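Long-range contact in geranyltranstransferase (Marinomonas sp. MED121, PDB 4F62), which probably joins allylic and isopentenyl diphosphates into longer prenyl diphosphates, as a putative farnesyl-diphosphate synthase of the isoprenoid synthase superfamily: residues I185-A193 with L204-H212. Residues are numbered along the deposited sequence; the frame is centred on the assembly and turned at random.
Sequences IKASVRMGA and LAKLDAYAH
Arg-190 reaches across to Asp-208 and makes the one direct hydrogen bond between the two segments, which run antiparallel: NH1 donates to OD1 at 2.9 Å, nearly straight at 163°. OD1 lies close to the guanidinium plane, and NH1 approaches it from the syn side, somewhat out of the carboxylate plane; the two planes are about 30° apart. A water accepts from NH1 and donates to Asp-208 OD2, bridging the pair, while Lys-186 adds a long, probably weaker, salt bridge, NZ to Asp-208 OD1 at 4.0 Å. The arginine runs extended to CD, which lies beside Asp-208 OD1, and the bend at chi3 (58°) then turns the guanidinium so that NH1 reaches the same oxygen; Leu-204 CD2 lies 3.8 Å from Arg-190 NH2. With an alanine in place of Arg-190, Asp-208 would probably keep only the long lysine pairing as a charge partner across the contact, and Leu-204 would lose part of its cover.

Beside this polar margin the interface is apolar. Ala-211 is small enough to let the backbones close in, its CB 3.6 Å from Lys-186 CA. Branched Val-189 fills the middle, CG2 lying 3.7 Å from Ala-211 CB while CG1 meets the edge of the Tyr-210 ring. Further along, Ala-193 CB receives Leu-207 CD1 at 3.6 Å.

Glu-143 pairs with Arg-190 NE, steadying the guanidinium from helix 134-148. This antiparallel pair belongs to the all-helical prenyltransferase fold; helix 48-60 packs against Ile-185, Val-189 and Leu-207, and helix 249-273 against Tyr-210.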
loop_
_atom_site.group_PDB
_atom_site.type_symbol
_atom_site.label_atom_id
_atom_site.label_comp_id
_atom_site.label_asym_id
_atom_site.label_seq_id
_atom_site.Cartn_x
_atom_site.Cartn_y
_atom_site.Cartn_z
ATOM N N ILE A 185 1.418 -8.808 -14.072
ATOM C CA ILE A 185 2.253 -9.117 -15.223
ATOM C C ILE A 185 2.181 -7.960 -16.204
ATOM O O ILE A 185 3.185 -7.547 -16.773
ATOM C CB ILE A 185 1.760 -10.398 -15.946
ATOM C CG1 ILE A 185 1.911 -11.616 -15.033
ATOM C CG2 ILE A 185 2.500 -10.593 -17.256
ATOM C CD1 ILE A 185 3.332 -11.868 -14.566
ATOM N N LYS A 186 0.974 -7.443 -16.415
ATOM C CA LYS A 186 0.792 -6.289 -17.299
ATOM C C LYS A 186 1.428 -5.018 -16.720
ATOM O O LYS A 186 2.003 -4.203 -17.456
ATOM C CB LYS A 186 -0.700 -6.054 -17.580
ATOM C CG LYS A 186 -0.968 -5.014 -18.668
ATOM C CD LYS A 186 -2.418 -5.088 -19.187
ATOM C CE LYS A 186 -3.355 -4.242 -18.338
ATOM N NZ LYS A 186 -4.198 -3.329 -19.173
ATOM N N ALA A 187 1.310 -4.841 -15.409
ATOM C CA ALA A 187 1.940 -3.694 -14.742
ATOM C C ALA A 187 3.449 -3.743 -14.953
ATOM O O ALA A 187 4.099 -2.711 -15.133
ATOM C CB ALA A 187 1.621 -3.693 -13.268
ATOM N N SER A 188 4.005 -4.951 -14.937
ATOM C CA SER A 188 5.444 -5.132 -15.145
ATOM C C SER A 188 5.913 -4.566 -16.485
ATOM O O SER A 188 6.859 -3.778 -16.532
ATOM C CB SER A 188 5.828 -6.612 -15.040
ATOM O OG SER A 188 5.598 -7.098 -13.729
ATOM N N VAL A 189 5.262 -4.966 -17.577
ATOM C CA VAL A 189 5.686 -4.471 -18.884
ATOM C C VAL A 189 5.315 -2.994 -19.063
ATOM O O VAL A 189 6.103 -2.231 -19.623
ATOM C CB VAL A 189 5.167 -5.341 -20.081
ATOM C CG1 VAL A 189 5.447 -6.829 -19.835
ATOM C CG2 VAL A 189 3.692 -5.110 -20.319
ATOM N N ARG A 190 4.139 -2.586 -18.575
ATOM C CA ARG A 190 3.715 -1.190 -18.715
ATOM C C ARG A 190 4.646 -0.245 -17.945
ATOM O O ARG A 190 5.134 0.772 -18.477
ATOM C CB ARG A 190 2.244 -1.000 -18.277
ATOM C CG ARG A 190 1.206 -1.640 -19.210
ATOM C CD ARG A 190 -0.230 -1.414 -18.686
ATOM N NE ARG A 190 -0.535 0.014 -18.545
ATOM C CZ ARG A 190 -0.912 0.800 -19.551
ATOM N NH1 ARG A 190 -1.040 0.298 -20.777
ATOM N NH2 ARG A 190 -1.159 2.084 -19.337
ATOM N N MET A 191 4.904 -0.578 -16.687
ATOM C CA MET A 191 5.765 0.262 -15.860
ATOM C C MET A 191 7.210 0.277 -16.340
ATOM O O MET A 191 7.857 1.313 -16.300
ATOM C CB MET A 191 5.697 -0.154 -14.391
ATOM C CG MET A 191 4.308 0.060 -13.766
ATOM S SD MET A 191 4.209 -0.714 -12.141
ATOM C CE MET A 191 5.117 0.472 -11.142
ATOM N N GLY A 192 7.706 -0.875 -16.782
ATOM C CA GLY A 192 9.041 -0.953 -17.338
ATOM C C GLY A 192 9.225 0.032 -18.473
ATOM O O GLY A 192 10.157 0.845 -18.455
ATOM N N ALA A 193 8.327 -0.038 -19.452
ATOM C CA ALA A 193 8.363 0.844 -20.623
ATOM C C ALA A 193 8.195 2.321 -20.235
ATOM O O ALA A 193 8.969 3.192 -20.665
ATOM C CB ALA A 193 7.283 0.418 -21.607
ATOM N N LEU A 204 3.005 0.899 -26.138
ATOM C CA LEU A 204 2.393 0.482 -24.883
ATOM C C LEU A 204 1.204 -0.452 -25.136
ATOM O O LEU A 204 0.975 -1.410 -24.392
ATOM C CB LEU A 204 1.975 1.715 -24.073
ATOM C CG LEU A 204 1.933 1.641 -22.546
ATOM C CD1 LEU A 204 3.285 1.256 -21.976
ATOM C CD2 LEU A 204 1.472 2.993 -21.983
ATOM N N ALA A 205 0.455 -0.180 -26.199
ATOM C CA ALA A 205 -0.647 -1.053 -26.588
ATOM C C ALA A 205 -0.167 -2.465 -26.969
ATOM O O ALA A 205 -0.799 -3.471 -26.610
ATOM C CB ALA A 205 -1.427 -0.429 -27.731
ATOM N N LYS A 206 0.949 -2.538 -27.693
ATOM C CA LYS A 206 1.544 -3.826 -28.046
ATOM C C LYS A 206 1.996 -4.570 -26.797
ATOM O O LYS A 206 1.805 -5.782 -26.686
ATOM C CB LYS A 206 2.725 -3.631 -29.001
ATOM C CG LYS A 206 2.352 -3.096 -30.375
ATOM C CD LYS A 206 3.595 -2.590 -31.100
ATOM C CE LYS A 206 3.242 -1.874 -32.393
ATOM N NZ LYS A 206 2.463 -2.762 -33.299
ATOM N N LEU A 207 2.592 -3.843 -25.852
ATOM C CA LEU A 207 3.046 -4.461 -24.605
ATOM C C LEU A 207 1.880 -4.963 -23.764
ATOM O O LEU A 207 1.965 -6.044 -23.167
ATOM C CB LEU A 207 3.956 -3.513 -23.813
ATOM C CG LEU A 207 5.296 -3.272 -24.501
ATOM C CD1 LEU A 207 6.080 -2.127 -23.832
ATOM C CD2 LEU A 207 6.111 -4.556 -24.509
ATOM N N ASP A 208 0.786 -4.199 -23.744
ATOM C CA ASP A 208 -0.462 -4.636 -23.111
ATOM C C ASP A 208 -0.877 -5.996 -23.610
ATOM O O ASP A 208 -1.139 -6.907 -22.825
ATOM C CB ASP A 208 -1.613 -3.682 -23.449
ATOM C CG ASP A 208 -1.744 -2.545 -22.466
ATOM O OD1 ASP A 208 -1.014 -2.540 -21.458
ATOM O OD2 ASP A 208 -2.595 -1.661 -22.697
ATOM N N ALA A 209 -0.970 -6.108 -24.933
ATOM C CA ALA A 209 -1.426 -7.330 -25.567
ATOM C C ALA A 209 -0.421 -8.450 -25.323
ATOM O O ALA A 209 -0.808 -9.602 -25.100
ATOM C CB ALA A 209 -1.634 -7.100 -27.062
ATOM N N TYR A 210 0.869 -8.114 -25.354
ATOM C CA TYR A 210 1.898 -9.109 -25.059
ATOM C C TYR A 210 1.652 -9.681 -23.665
ATOM O O TYR A 210 1.598 -10.902 -23.473
ATOM C CB TYR A 210 3.296 -8.493 -25.159
ATOM C CG TYR A 210 4.399 -9.320 -24.524
ATOM C CD1 TYR A 210 4.721 -9.171 -23.180
ATOM C CD2 TYR A 210 5.126 -10.242 -25.273
ATOM C CE1 TYR A 210 5.733 -9.915 -22.595
ATOM C CE2 TYR A 210 6.139 -10.996 -24.692
ATOM C CZ TYR A 210 6.435 -10.820 -23.346
ATOM O OH TYR A 210 7.429 -11.557 -22.741
ATOM N N ALA A 211 1.480 -8.784 -22.701
ATOM C CA ALA A 211 1.355 -9.174 -21.307
ATOM C C ALA A 211 0.095 -9.974 -21.047
ATOM O O ALA A 211 0.117 -10.973 -20.320
ATOM C CB ALA A 211 1.380 -7.938 -20.414
ATOM N N HIS A 212 -1.014 -9.523 -21.623
ATOM C CA HIS A 212 -2.275 -10.250 -21.497
ATOM C C HIS A 212 -2.124 -11.691 -21.977
ATOM O O HIS A 212 -2.568 -12.630 -21.309
ATOM C CB HIS A 212 -3.382 -9.560 -22.299
ATOM C CG HIS A 212 -4.724 -10.210 -22.150
ATOM N ND1 HIS A 212 -5.118 -11.289 -22.913
ATOM C CD2 HIS A 212 -5.757 -9.934 -21.322
ATOM C CE1 HIS A 212 -6.340 -11.651 -22.560
ATOM N NE2 HIS A 212 -6.750 -10.844 -21.595
HETATM O O HOH W 1 -2.236 1.091 -23.272
#